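Local coordinates for protein lysyl-trna-dependent l-ysyl-phosphatidylgycerol synthase (Bacillus licheniformis, PDB 4V36) that transfers lysine from lysyl-tRNA to the membrane lipid phosphatidylglycerol, making lysyl-phosphatidylglycerol, a lipid modification associated with bacterial resistance, at residues L76-F81 and M102-D107; E80-A85 and Y90-Y95; A279-N284 and V321-V326; A239-L244 and T254-G259. One frame throughout, in Å; residues are numbered along the deposited sequence.

Contact 1. Residues L76-F81 and M102-D107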
loop_
_atom_site.group_PDB
_atom_site.type_symbol
_atom_site.label_atom_id
_atom_site.label_comp_id
_atom_site.label_asym_id
_atom_site.label_seq_id
_atom_site.Cartn_x
_atom_site.Cartn_y
_atom_site.Cartn_z
ATOM N N LEU A 76 5.365 -21.125 -11.200
ATOM C CA LEU A 76 6.080 -22.115 -10.403
ATOM C C LEU A 76 5.887 -21.895 -8.904
ATOM O O LEU A 76 5.597 -22.837 -8.168
ATOM C CB LEU A 76 7.571 -22.094 -10.744
ATOM C CG LEU A 76 8.457 -23.044 -9.935
ATOM C CD1 LEU A 76 7.989 -24.483 -10.091
ATOM C CD2 LEU A 76 9.910 -22.905 -10.352
ATOM N N VAL A 77 6.047 -20.652 -8.457
ATOM C CA VAL A 77 5.960 -20.343 -7.034
ATOM C C VAL A 77 4.527 -20.494 -6.519
ATOM O O VAL A 77 4.310 -20.919 -5.384
ATOM C CB VAL A 77 6.484 -18.914 -6.729
ATOM C CG1 VAL A 77 5.664 -17.854 -7.454
ATOM C CG2 VAL A 77 6.502 -18.657 -5.229
ATOM N N ILE A 78 3.553 -20.167 -7.362
ATOM C CA ILE A 78 2.149 -20.315 -6.998
ATOM C C ILE A 78 1.799 -21.794 -6.891
ATOM O O ILE A 78 1.072 -22.208 -5.988
ATOM C CB ILE A 78 1.224 -19.623 -8.019
ATOM C CG1 ILE A 78 1.444 -18.109 -7.987
ATOM C CG2 ILE A 78 -0.235 -19.944 -7.732
ATOM C CD1 ILE A 78 0.648 -17.358 -9.026
ATOM N N LYS A 79 2.341 -22.586 -7.810
ATOM C CA LYS A 79 2.127 -24.028 -7.816
ATOM C C LYS A 79 2.704 -24.680 -6.563
ATOM O O LYS A 79 2.049 -25.500 -5.923
ATOM C CB LYS A 79 2.749 -24.650 -9.068
ATOM C CG LYS A 79 2.549 -26.150 -9.197
ATOM C CD LYS A 79 3.165 -26.666 -10.488
ATOM C CE LYS A 79 2.966 -28.164 -10.646
ATOM N NZ LYS A 79 3.576 -28.667 -11.907
ATOM N N GLU A 80 3.932 -24.305 -6.217
ATOM C CA GLU A 80 4.608 -24.862 -5.050
ATOM C C GLU A 80 3.948 -24.429 -3.744
ATOM O O GLU A 80 3.788 -25.233 -2.826
ATOM C CB GLU A 80 6.084 -24.457 -5.043
ATOM C CG GLU A 80 6.898 -25.052 -6.179
ATOM C CD GLU A 80 8.322 -24.533 -6.209
ATOM O OE1 GLU A 80 8.630 -23.592 -5.447
ATOM O OE2 GLU A 80 9.134 -25.066 -6.993
ATOM N N PHE A 81 3.569 -23.157 -3.667
ATOM C CA PHE A 81 2.949 -22.612 -2.463
ATOM C C PHE A 81 1.596 -23.262 -2.190
ATOM O O PHE A 81 1.305 -23.650 -1.060
ATOM C CB PHE A 81 2.790 -21.095 -2.583
ATOM C CG PHE A 81 2.178 -20.451 -1.371
ATOM C CD1 PHE A 81 2.931 -20.239 -0.230
ATOM C CD2 PHE A 81 0.852 -20.053 -1.377
ATOM C CE1 PHE A 81 2.372 -19.649 0.887
ATOM C CE2 PHE A 81 0.288 -19.460 -0.263
ATOM C CZ PHE A 81 1.048 -19.258 0.870
ATOM N N MET A 102 -4.624 -12.756 -13.491
ATOM C CA MET A 102 -5.755 -13.614 -13.139
ATOM C C MET A 102 -5.622 -15.026 -13.703
ATOM O O MET A 102 -6.161 -15.978 -13.140
ATOM C CB MET A 102 -7.066 -12.990 -13.621
ATOM C CG MET A 102 -7.544 -11.822 -12.779
ATOM S SD MET A 102 -9.039 -11.066 -13.446
ATOM C CE MET A 102 -9.406 -9.857 -12.179
ATOM N N ALA A 103 -4.905 -15.154 -14.816
ATOM C CA ALA A 103 -4.718 -16.449 -15.464
ATOM C C ALA A 103 -3.930 -17.410 -14.579
ATOM O O ALA A 103 -4.091 -18.627 -14.671
ATOM C CB ALA A 103 -4.020 -16.271 -16.802
ATOM N N LEU A 104 -3.082 -16.854 -13.721
ATOM C CA LEU A 104 -2.260 -17.651 -12.818
ATOM C C LEU A 104 -3.102 -18.359 -11.761
ATOM O O LEU A 104 -2.758 -19.452 -11.311
ATOM C CB LEU A 104 -1.211 -16.771 -12.135
ATOM C CG LEU A 104 -0.191 -16.067 -13.033
ATOM C CD1 LEU A 104 0.654 -15.098 -12.223
ATOM C CD2 LEU A 104 0.688 -17.086 -13.736
ATOM N N TYR A 105 -4.206 -17.732 -11.369
ATOM C CA TYR A 105 -5.027 -18.246 -10.279
ATOM C C TYR A 105 -6.289 -18.935 -10.785
ATOM O O TYR A 105 -6.869 -19.769 -10.090
ATOM C CB TYR A 105 -5.398 -17.112 -9.320
ATOM C CG TYR A 105 -4.220 -16.263 -8.904
ATOM C CD1 TYR A 105 -3.381 -16.661 -7.871
ATOM C CD2 TYR A 105 -3.942 -15.065 -9.548
ATOM C CE1 TYR A 105 -2.301 -15.887 -7.492
ATOM C CE2 TYR A 105 -2.864 -14.286 -9.175
ATOM C CZ TYR A 105 -2.047 -14.701 -8.147
ATOM O OH TYR A 105 -0.973 -13.929 -7.772
ATOM N N HIS A 106 -6.710 -18.585 -11.996
ATOM C CA HIS A 106 -7.921 -19.152 -12.578
ATOM C C HIS A 106 -7.770 -20.649 -12.835
ATOM O O HIS A 106 -8.743 -21.399 -12.770
ATOM C CB HIS A 106 -8.277 -18.430 -13.879
ATOM C CG HIS A 106 -9.586 -18.857 -14.469
ATOM N ND1 HIS A 106 -10.571 -19.475 -13.727
ATOM C CD2 HIS A 106 -10.071 -18.759 -15.729
ATOM C CE1 HIS A 106 -11.605 -19.736 -14.505
ATOM N NE2 HIS A 106 -11.327 -19.311 -15.725
ATOM N N ASP A 107 -6.545 -21.078 -13.122
ATOM C CA ASP A 107 -6.269 -22.484 -13.400
ATOM C C ASP A 107 -6.398 -23.347 -12.149
ATOM O O ASP A 107 -6.530 -24.568 -12.240
ATOM C CB ASP A 107 -4.873 -22.644 -14.006
ATOM C CG ASP A 107 -4.770 -22.050 -15.398
ATOM O OD1 ASP A 107 -5.791 -22.048 -16.121
ATOM O OD2 ASP A 107 -3.671 -21.586 -15.769
#
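I78 lays its terminal methyl against two neighbours at once, the flank of L104 and the ring of Y105. CD1 of I78 lies 3.7 Å from CB of L104 and 3.6 Å from CE1 of Y105, so a single atom carries both touches from the side of helix 74-87. The torsions account for this reach: CG1 stands anti to the carbonyl carbon (chi1 -66°), and the extended chi2 (176°) carries CD1 away from the helix backbone toward L104 and Y105. On the other segment L104 offers CB and, a little further off, CD1, which lies 3.9 Å from the same I78 methyl. The I78 side chain crosses those of both partners at about a right angle, and its methyl meets the Y105 ring obliquely. CB of L104 stands 4.1 Å above one face of that ring, offset toward its rim, so the preceding residue flanks the tyrosine.

The polar end of Y105 is held elsewhere: its OH is hydrogen-bonded to OD1 of D66, while its ring also meets that of F94. Backbone bonding in 102-107 is sparse, although M102 O accepts from both Y105 N and H106 N. No hydrogen bond joins the two segments, whose nearest CA atoms, those of I78 and L104, are 7.8 Å apart, and their shared buried surface is 131 Å². The arrangement is a small apolar contact between helix 74-87, the connecting helix of a beta-alpha-beta crossover, and the short helical turn that follows strand 91-97, within the acetyltransferase-like fold to which the family belongs.

Contact 2. Residues E80-A85 and Y90-Y95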
loop_
_atom_site.group_PDB
_atom_site.type_symbol
_atom_site.label_atom_id
_atom_site.label_comp_id
_atom_site.label_asym_id
_atom_site.label_seq_id
_atom_site.Cartn_x
_atom_site.Cartn_y
_atom_site.Cartn_z
ATOM N N GLU A 80 3.932 -24.305 -6.217
ATOM C CA GLU A 80 4.608 -24.862 -5.050
ATOM C C GLU A 80 3.948 -24.429 -3.744
ATOM O O GLU A 80 3.788 -25.233 -2.826
ATOM C CB GLU A 80 6.084 -24.457 -5.043
ATOM C CG GLU A 80 6.898 -25.052 -6.179
ATOM C CD GLU A 80 8.322 -24.533 -6.209
ATOM O OE1 GLU A 80 8.630 -23.592 -5.447
ATOM O OE2 GLU A 80 9.134 -25.066 -6.993
ATOM N N PHE A 81 3.569 -23.157 -3.667
ATOM C CA PHE A 81 2.949 -22.612 -2.463
ATOM C C PHE A 81 1.596 -23.262 -2.190
ATOM O O PHE A 81 1.305 -23.650 -1.060
ATOM C CB PHE A 81 2.790 -21.095 -2.583
ATOM C CG PHE A 81 2.178 -20.451 -1.371
ATOM C CD1 PHE A 81 2.931 -20.239 -0.230
ATOM C CD2 PHE A 81 0.852 -20.053 -1.377
ATOM C CE1 PHE A 81 2.372 -19.649 0.887
ATOM C CE2 PHE A 81 0.288 -19.460 -0.263
ATOM C CZ PHE A 81 1.048 -19.258 0.870
ATOM N N LEU A 82 0.775 -23.376 -3.230
ATOM C CA LEU A 82 -0.538 -24.001 -3.104
ATOM C C LEU A 82 -0.417 -25.486 -2.778
ATOM O O LEU A 82 -1.223 -26.031 -2.023
ATOM C CB LEU A 82 -1.351 -23.808 -4.385
ATOM C CG LEU A 82 -1.879 -22.396 -4.647
ATOM C CD1 LEU A 82 -2.549 -22.314 -6.006
ATOM C CD2 LEU A 82 -2.845 -21.983 -3.555
ATOM N N HIS A 83 0.591 -26.137 -3.351
ATOM C CA HIS A 83 0.832 -27.551 -3.086
ATOM C C HIS A 83 1.279 -27.760 -1.644
ATOM O O HIS A 83 0.820 -28.682 -0.970
ATOM C CB HIS A 83 1.880 -28.113 -4.047
ATOM C CG HIS A 83 2.178 -29.564 -3.834
ATOM N ND1 HIS A 83 3.153 -30.005 -2.966
ATOM C CD2 HIS A 83 1.625 -30.677 -4.374
ATOM C CE1 HIS A 83 3.190 -31.326 -2.982
ATOM N NE2 HIS A 83 2.273 -31.758 -3.828
ATOM N N ALA A 84 2.175 -26.897 -1.178
ATOM C CA ALA A 84 2.675 -26.972 0.189
ATOM C C ALA A 84 1.557 -26.707 1.192
ATOM O O ALA A 84 1.570 -27.231 2.306
ATOM C CB ALA A 84 3.814 -25.987 0.392
ATOM N N ALA A 85 0.590 -25.891 0.787
ATOM C CA ALA A 85 -0.550 -25.575 1.637
ATOM C C ALA A 85 -1.587 -26.691 1.594
ATOM O O ALA A 85 -2.387 -26.841 2.518
ATOM C CB ALA A 85 -1.170 -24.257 1.219
ATOM N N TYR A 90 -4.482 -26.312 4.352
ATOM C CA TYR A 90 -4.778 -24.894 4.528
ATOM C C TYR A 90 -5.491 -24.309 3.315
ATOM O O TYR A 90 -5.212 -24.682 2.177
ATOM C CB TYR A 90 -3.493 -24.103 4.796
ATOM C CG TYR A 90 -2.827 -24.416 6.117
ATOM C CD1 TYR A 90 -3.509 -25.091 7.122
ATOM C CD2 TYR A 90 -1.515 -24.031 6.361
ATOM C CE1 TYR A 90 -2.903 -25.378 8.331
ATOM C CE2 TYR A 90 -0.900 -24.314 7.566
ATOM C CZ TYR A 90 -1.597 -24.986 8.548
ATOM O OH TYR A 90 -0.989 -25.270 9.749
ATOM N N LEU A 91 -6.414 -23.388 3.570
ATOM C CA LEU A 91 -7.063 -22.636 2.504
ATOM C C LEU A 91 -6.226 -21.403 2.185
ATOM O O LEU A 91 -5.750 -20.721 3.091
ATOM C CB LEU A 91 -8.484 -22.236 2.909
ATOM C CG LEU A 91 -9.302 -21.454 1.877
ATOM C CD1 LEU A 91 -9.589 -22.308 0.651
ATOM C CD2 LEU A 91 -10.593 -20.935 2.493
ATOM N N VAL A 92 -6.040 -21.119 0.902
ATOM C CA VAL A 92 -5.189 -20.002 0.504
ATOM C C VAL A 92 -5.989 -18.862 -0.115
ATOM O O VAL A 92 -6.788 -19.070 -1.028
ATOM C CB VAL A 92 -4.106 -20.451 -0.490
ATOM C CG1 VAL A 92 -3.251 -19.267 -0.914
ATOM C CG2 VAL A 92 -3.245 -21.533 0.127
ATOM N N ILE A 93 -5.761 -17.656 0.394
ATOM C CA ILE A 93 -6.424 -16.459 -0.104
ATOM C C ILE A 93 -5.392 -15.471 -0.644
ATOM O O ILE A 93 -4.341 -15.270 -0.037
ATOM C CB ILE A 93 -7.257 -15.782 1.003
ATOM C CG1 ILE A 93 -8.174 -16.802 1.682
ATOM C CG2 ILE A 93 -8.062 -14.623 0.438
ATOM C CD1 ILE A 93 -8.803 -16.303 2.965
ATOM N N PHE A 94 -5.688 -14.868 -1.791
ATOM C CA PHE A 94 -4.806 -13.862 -2.370
ATOM C C PHE A 94 -5.445 -12.479 -2.279
ATOM O O PHE A 94 -6.559 -12.267 -2.758
ATOM C CB PHE A 94 -4.474 -14.204 -3.825
ATOM C CG PHE A 94 -3.695 -15.481 -3.985
ATOM C CD1 PHE A 94 -4.347 -16.697 -4.114
ATOM C CD2 PHE A 94 -2.311 -15.464 -4.001
ATOM C CE1 PHE A 94 -3.632 -17.871 -4.258
ATOM C CE2 PHE A 94 -1.591 -16.636 -4.145
ATOM C CZ PHE A 94 -2.253 -17.841 -4.273
ATOM N N TYR A 95 -4.731 -11.541 -1.667
ATOM C CA TYR A 95 -5.278 -10.215 -1.411
ATOM C C TYR A 95 -4.575 -9.127 -2.221
ATOM O O TYR A 95 -3.350 -9.021 -2.205
ATOM C CB TYR A 95 -5.193 -9.901 0.084
ATOM C CG TYR A 95 -5.657 -8.513 0.450
ATOM C CD1 TYR A 95 -6.988 -8.143 0.312
ATOM C CD2 TYR A 95 -4.764 -7.574 0.948
ATOM C CE1 TYR A 95 -7.415 -6.872 0.651
ATOM C CE2 TYR A 95 -5.181 -6.303 1.291
ATOM C CZ TYR A 95 -6.507 -5.956 1.141
ATOM O OH TYR A 95 -6.922 -4.690 1.480
#
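V92 presents both of its methyls to helix 74-87, and the apolar contacts centre on it. CG1 approaches the F81 ring at its edge, in the ring plane, with CE2 of F81 3.6 Å from CG1 of V92. CG2 of V92 lies 3.6 Å from CB of A85. L82 adds CD2, which sits 3.7 Å from V92 CB and nearly as close to both V92 methyls. The valine thus meets three helix residues. The same L82 methyl also approaches the F94 ring near its plane, with CD2 of L82 4.2 Å from F94 CZ. F81 gets to V92 by holding CG anti to its backbone N (chi1 -179°).

These elements belong to the beta-alpha-beta unit formed by strand 60-69, helix 74-87 and strand 91-97: the short segments 80-85 and 91-95 run at 147° to each other, with axes 8.9 Å apart at their closest, and the helix returns against the strand it precedes.

The polar contact lies where the chain turns back. Y90 N donates to A85 O at 2.8 Å with an N-H...O angle of 158°. Beyond this bond the Y90 side chain leads away from the helix, its OH hydrogen-bonded to E9 OE2.

Contact 3. Residues A279-N284 and V321-V326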
loop_
_atom_site.group_PDB
_atom_site.type_symbol
_atom_site.label_atom_id
_atom_site.label_comp_id
_atom_site.label_asym_id
_atom_site.label_seq_id
_atom_site.Cartn_x
_atom_site.Cartn_y
_atom_site.Cartn_z
ATOM N N ALA A 279 -22.686 -7.049 1.851
ATOM C CA ALA A 279 -22.856 -5.600 1.885
ATOM C C ALA A 279 -22.438 -5.022 3.233
ATOM O O ALA A 279 -21.710 -4.031 3.293
ATOM C CB ALA A 279 -24.299 -5.230 1.575
ATOM N N ALA A 280 -22.894 -5.650 4.312
ATOM C CA ALA A 280 -22.587 -5.187 5.660
ATOM C C ALA A 280 -21.091 -5.267 5.952
ATOM O O ALA A 280 -20.532 -4.404 6.630
ATOM C CB ALA A 280 -23.369 -5.992 6.685
ATOM N N VAL A 281 -20.449 -6.307 5.432
ATOM C CA VAL A 281 -19.022 -6.514 5.648
ATOM C C VAL A 281 -18.187 -5.450 4.940
ATOM O O VAL A 281 -17.220 -4.932 5.500
ATOM C CB VAL A 281 -18.586 -7.911 5.167
ATOM C CG1 VAL A 281 -17.076 -8.032 5.181
ATOM C CG2 VAL A 281 -19.212 -8.987 6.035
ATOM N N ILE A 282 -18.572 -5.117 3.713
ATOM C CA ILE A 282 -17.824 -4.152 2.915
ATOM C C ILE A 282 -17.885 -2.745 3.499
ATOM O O ILE A 282 -16.858 -2.080 3.629
ATOM C CB ILE A 282 -18.330 -4.118 1.465
ATOM C CG1 ILE A 282 -17.944 -5.411 0.751
ATOM C CG2 ILE A 282 -17.757 -2.921 0.722
ATOM C CD1 ILE A 282 -18.124 -5.351 -0.734
ATOM N N PHE A 283 -19.082 -2.292 3.855
ATOM C CA PHE A 283 -19.240 -0.966 4.445
ATOM C C PHE A 283 -18.550 -0.886 5.805
ATOM O O PHE A 283 -18.121 0.187 6.231
ATOM C CB PHE A 283 -20.721 -0.602 4.571
ATOM C CG PHE A 283 -21.361 -0.220 3.266
ATOM C CD1 PHE A 283 -21.117 1.019 2.697
ATOM C CD2 PHE A 283 -22.207 -1.097 2.608
ATOM C CE1 PHE A 283 -21.703 1.376 1.495
ATOM C CE2 PHE A 283 -22.796 -0.748 1.407
ATOM C CZ PHE A 283 -22.544 0.490 0.850
ATOM N N ASN A 284 -18.448 -2.026 6.481
ATOM C CA ASN A 284 -17.661 -2.121 7.704
ATOM C C ASN A 284 -16.179 -1.968 7.398
ATOM O O ASN A 284 -15.416 -1.414 8.190
ATOM C CB ASN A 284 -17.913 -3.459 8.405
ATOM C CG ASN A 284 -17.026 -3.659 9.622
ATOM O OD1 ASN A 284 -15.907 -4.160 9.514
ATOM N ND2 ASN A 284 -17.526 -3.269 10.789
ATOM N N VAL A 321 -17.046 -13.836 4.957
ATOM C CA VAL A 321 -16.149 -14.232 6.037
ATOM C C VAL A 321 -14.704 -13.903 5.678
ATOM O O VAL A 321 -13.950 -13.387 6.504
ATOM C CB VAL A 321 -16.265 -15.735 6.350
ATOM C CG1 VAL A 321 -15.298 -16.124 7.461
ATOM C CG2 VAL A 321 -17.695 -16.089 6.731
ATOM N N THR A 322 -14.334 -14.201 4.436
ATOM C CA THR A 322 -12.988 -13.947 3.931
ATOM C C THR A 322 -12.579 -12.486 4.103
ATOM O O THR A 322 -11.462 -12.190 4.532
ATOM C CB THR A 322 -12.876 -14.332 2.444
ATOM O OG1 THR A 322 -13.166 -15.726 2.288
ATOM C CG2 THR A 322 -11.477 -14.045 1.915
ATOM N N MET A 323 -13.493 -11.578 3.775
ATOM C CA MET A 323 -13.238 -10.148 3.904
ATOM C C MET A 323 -13.022 -9.743 5.359
ATOM O O MET A 323 -12.183 -8.894 5.654
ATOM C CB MET A 323 -14.393 -9.346 3.305
ATOM C CG MET A 323 -14.481 -9.411 1.792
ATOM S SD MET A 323 -13.071 -8.618 0.996
ATOM C CE MET A 323 -13.207 -6.951 1.640
ATOM N N ILE A 324 -13.782 -10.354 6.261
ATOM C CA ILE A 324 -13.658 -10.075 7.689
ATOM C C ILE A 324 -12.302 -10.527 8.227
ATOM O O ILE A 324 -11.649 -9.801 8.980
ATOM C CB ILE A 324 -14.786 -10.756 8.492
ATOM C CG1 ILE A 324 -16.118 -10.056 8.227
ATOM C CG2 ILE A 324 -14.482 -10.729 9.981
ATOM C CD1 ILE A 324 -16.139 -8.609 8.674
ATOM N N LEU A 325 -11.882 -11.725 7.832
ATOM C CA LEU A 325 -10.600 -12.272 8.264
ATOM C C LEU A 325 -9.438 -11.383 7.828
ATOM O O LEU A 325 -8.504 -11.146 8.594
ATOM C CB LEU A 325 -10.409 -13.687 7.717
ATOM C CG LEU A 325 -11.457 -14.726 8.122
ATOM C CD1 LEU A 325 -11.197 -16.050 7.420
ATOM C CD2 LEU A 325 -11.481 -14.913 9.632
ATOM N N VAL A 326 -9.509 -10.893 6.594
ATOM C CA VAL A 326 -8.479 -10.013 6.055
ATOM C C VAL A 326 -8.509 -8.657 6.753
ATOM O O VAL A 326 -7.465 -8.090 7.076
ATOM C CB VAL A 326 -8.644 -9.820 4.532
ATOM C CG1 VAL A 326 -7.650 -8.794 4.008
ATOM C CG2 VAL A 326 -8.473 -11.146 3.811
#
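V281 points its side chain from helix 276-285 toward helix 319-330, and the contact can be followed outward along it. CB carries two methyls that diverge. CG1, anti to the backbone N at chi1 171°, makes the shortest contacts of the two methyls: it lies 3.5 Å from CB of M323 and 3.7 Å from CD1 of I324, and so sits between the base of M323 and the tip of I324. CG2, beside the backbone N, turns to I324, with CG1 of I324 3.9 Å from CG2 of V281. Both V281 methyls therefore bear on I324, while M323 is met at CB.

This is a helix-to-helix contact made entirely by apolar groups, with no hydrogen bond between the segments, and the closest CA atoms, those of V281 and I324, are 6.8 Å apart. Helix 319-330 also packs on the mixed sheet: V321 and L325 touch R60, and V326 touches V62, both of strand 60-69.

On the partner side, I324 bends at chi2 (-63°), bringing CD1 round to the valine. The chain of M323 bends at chi2 and chi3, and its side chain also touches L115 of strand 111-122 and M289. From helix 276-285, I282, whose CB points away from 321-326, meets F113 of strand 111-122 and W274.

Contact 4. Residues A239-L244 and T254-G259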
loop_
_atom_site.group_PDB
_atom_site.type_symbol
_atom_site.label_atom_id
_atom_site.label_comp_id
_atom_site.label_asym_id
_atom_site.label_seq_id
_atom_site.Cartn_x
_atom_site.Cartn_y
_atom_site.Cartn_z
ATOM N N ALA A 239 -1.746 19.494 -0.013
ATOM C CA ALA A 239 -0.472 20.188 -0.153
ATOM C C ALA A 239 0.687 19.209 -0.308
ATOM O O ALA A 239 1.568 19.407 -1.142
ATOM C CB ALA A 239 -0.234 21.098 1.042
ATOM N N LEU A 240 0.675 18.150 0.497
ATOM C CA LEU A 240 1.750 17.164 0.481
ATOM C C LEU A 240 1.844 16.444 -0.859
ATOM O O LEU A 240 2.940 16.230 -1.375
ATOM C CB LEU A 240 1.562 16.147 1.608
ATOM C CG LEU A 240 1.734 16.678 3.033
ATOM C CD1 LEU A 240 1.588 15.556 4.044
ATOM C CD2 LEU A 240 3.075 17.380 3.193
ATOM N N PHE A 241 0.698 16.072 -1.422
ATOM C CA PHE A 241 0.680 15.400 -2.717
ATOM C C PHE A 241 1.166 16.331 -3.824
ATOM O O PHE A 241 1.808 15.889 -4.775
ATOM C CB PHE A 241 -0.719 14.876 -3.044
ATOM C CG PHE A 241 -1.047 13.568 -2.384
ATOM C CD1 PHE A 241 -0.312 12.431 -2.672
ATOM C CD2 PHE A 241 -2.094 13.471 -1.485
ATOM C CE1 PHE A 241 -0.609 11.224 -2.068
ATOM C CE2 PHE A 241 -2.397 12.268 -0.877
ATOM C CZ PHE A 241 -1.654 11.142 -1.169
ATOM N N ILE A 242 0.860 17.617 -3.694
ATOM C CA ILE A 242 1.331 18.611 -4.651
ATOM C C ILE A 242 2.853 18.728 -4.588
ATOM O O ILE A 242 3.529 18.717 -5.618
ATOM C CB ILE A 242 0.693 19.991 -4.400
ATOM C CG1 ILE A 242 -0.806 19.948 -4.705
ATOM C CG2 ILE A 242 1.359 21.055 -5.256
ATOM C CD1 ILE A 242 -1.538 21.221 -4.340
ATOM N N TYR A 243 3.385 18.829 -3.373
ATOM C CA TYR A 243 4.830 18.868 -3.175
ATOM C C TYR A 243 5.484 17.566 -3.629
ATOM O O TYR A 243 6.569 17.579 -4.212
ATOM C CB TYR A 243 5.172 19.138 -1.708
ATOM C CG TYR A 243 4.980 20.575 -1.278
ATOM C CD1 TYR A 243 5.714 21.599 -1.863
ATOM C CD2 TYR A 243 4.081 20.906 -0.273
ATOM C CE1 TYR A 243 5.547 22.913 -1.470
ATOM C CE2 TYR A 243 3.907 22.218 0.128
ATOM C CZ TYR A 243 4.643 23.216 -0.473
ATOM O OH TYR A 243 4.473 24.523 -0.076
ATOM N N LEU A 244 4.821 16.446 -3.358
ATOM C CA LEU A 244 5.322 15.136 -3.766
ATOM C C LEU A 244 5.391 15.007 -5.282
ATOM O O LEU A 244 6.383 14.523 -5.826
ATOM C CB LEU A 244 4.448 14.021 -3.194
ATOM C CG LEU A 244 4.754 13.563 -1.767
ATOM C CD1 LEU A 244 3.740 12.529 -1.308
ATOM C CD2 LEU A 244 6.164 13.006 -1.684
ATOM N N THR A 254 7.669 9.124 -13.699
ATOM C CA THR A 254 6.582 9.303 -14.655
ATOM C C THR A 254 5.210 9.258 -13.989
ATOM O O THR A 254 4.313 10.024 -14.343
ATOM C CB THR A 254 6.636 8.228 -15.763
ATOM O OG1 THR A 254 7.933 8.228 -16.372
ATOM C CG2 THR A 254 5.583 8.497 -16.827
ATOM N N ALA A 255 5.048 8.363 -13.018
ATOM C CA ALA A 255 3.749 8.166 -12.384
ATOM C C ALA A 255 3.846 8.107 -10.862
ATOM O O ALA A 255 4.914 7.856 -10.303
ATOM C CB ALA A 255 3.095 6.899 -12.916
ATOM N N PHE A 256 2.718 8.343 -10.200
ATOM C CA PHE A 256 2.642 8.240 -8.748
ATOM C C PHE A 256 1.422 7.425 -8.333
ATOM O O PHE A 256 0.318 7.645 -8.830
ATOM C CB PHE A 256 2.592 9.627 -8.103
ATOM C CG PHE A 256 2.821 9.614 -6.616
ATOM C CD1 PHE A 256 1.780 9.354 -5.739
ATOM C CD2 PHE A 256 4.080 9.864 -6.097
ATOM C CE1 PHE A 256 1.991 9.340 -4.372
ATOM C CE2 PHE A 256 4.298 9.853 -4.731
ATOM C CZ PHE A 256 3.252 9.590 -3.868
ATOM N N ASN A 257 1.630 6.482 -7.421
ATOM C CA ASN A 257 0.541 5.665 -6.903
ATOM C C ASN A 257 -0.010 6.269 -5.616
ATOM O O ASN A 257 0.662 6.269 -4.588
ATOM C CB ASN A 257 1.019 4.230 -6.663
ATOM C CG ASN A 257 -0.126 3.251 -6.464
ATOM O OD1 ASN A 257 -1.222 3.626 -6.046
ATOM N ND2 ASN A 257 0.129 1.982 -6.760
ATOM N N MET A 258 -1.231 6.789 -5.678
ATOM C CA MET A 258 -1.846 7.420 -4.515
ATOM C C MET A 258 -2.527 6.405 -3.603
ATOM O O MET A 258 -3.200 6.775 -2.642
ATOM C CB MET A 258 -2.859 8.478 -4.951
ATOM C CG MET A 258 -2.253 9.657 -5.685
ATOM S SD MET A 258 -3.444 10.991 -5.907
ATOM C CE MET A 258 -3.802 11.406 -4.203
ATOM N N GLY A 259 -2.354 5.123 -3.907
ATOM C CA GLY A 259 -2.963 4.075 -3.112
ATOM C C GLY A 259 -4.347 3.712 -3.612
ATOM O O GLY A 259 -4.872 4.341 -4.531
#
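Helix segment 239-244 and strand segment 255-259 run at 158° to each other, nearly antiparallel, and their axes come within 11.2 Å at their closest, a separation bridged by side chains alone. F241 is used twice, its ring meeting one partner on a face and another at an edge. CE of M258 sits over the centre of one face, 3.6 Å from the F241 ring centroid and 6° off the normal, a CH-pi contact. SD of M258 stands further out above the same ring, at 4.8 Å from its centroid, so the pair is also a Met-aromatic contact. The methionine is extended through chi2 and bends only at chi3 (62°), the turn that lays the methyl over the ring.

F256 comes to the edge of that ring: its CE1 is 4.0 Å from CE1 of F241, near the F241 plane, and the two side chains cross at about a right angle. L244, one helical turn on from F241, meets F256 as well, with CD1 of L244 3.9 Å from F256 CZ. F256 has an edge-to-face partner in F245, and F241 has one in F292.

N257 has its CB directed away from the helix. Its OD1 accepts from G259 N at 2.8 Å in an Asx turn, and ND2 is hydrogen-bonded to E118 OE1, so both ends of the amide have partners. Between these segments of the beta-alpha-beta unit built from strand 220-228, helix 236-251 and strand 255-261, cohesion probably rests on dispersion and the CH-pi contact among buried side chains, since no hydrogen bond crosses.

Contacts 1 and 2 share E80, F81 and helix 74-87, with centres 9 Å apart, and they meet where CE1 of Y105 lies 3.5 Å from CE2 of F94. Contact 3 joins contact 2 across strand 91-97: I93 CD1 is 3.7 Å from T322 CG2, and Y95 CD1 3.8 Å from V326 CG1. Contact 4 stands apart, on the opposite side of the chain's centre from contacts 1, 2 and 3, yet contacts 2 and 4 use strands of one mixed sheet, with centres about 35 Å apart. The F241 side chain of contact 4 is about 10 Å from the bound lysine amide, too far to touch it; M226 of that pocket touches L240.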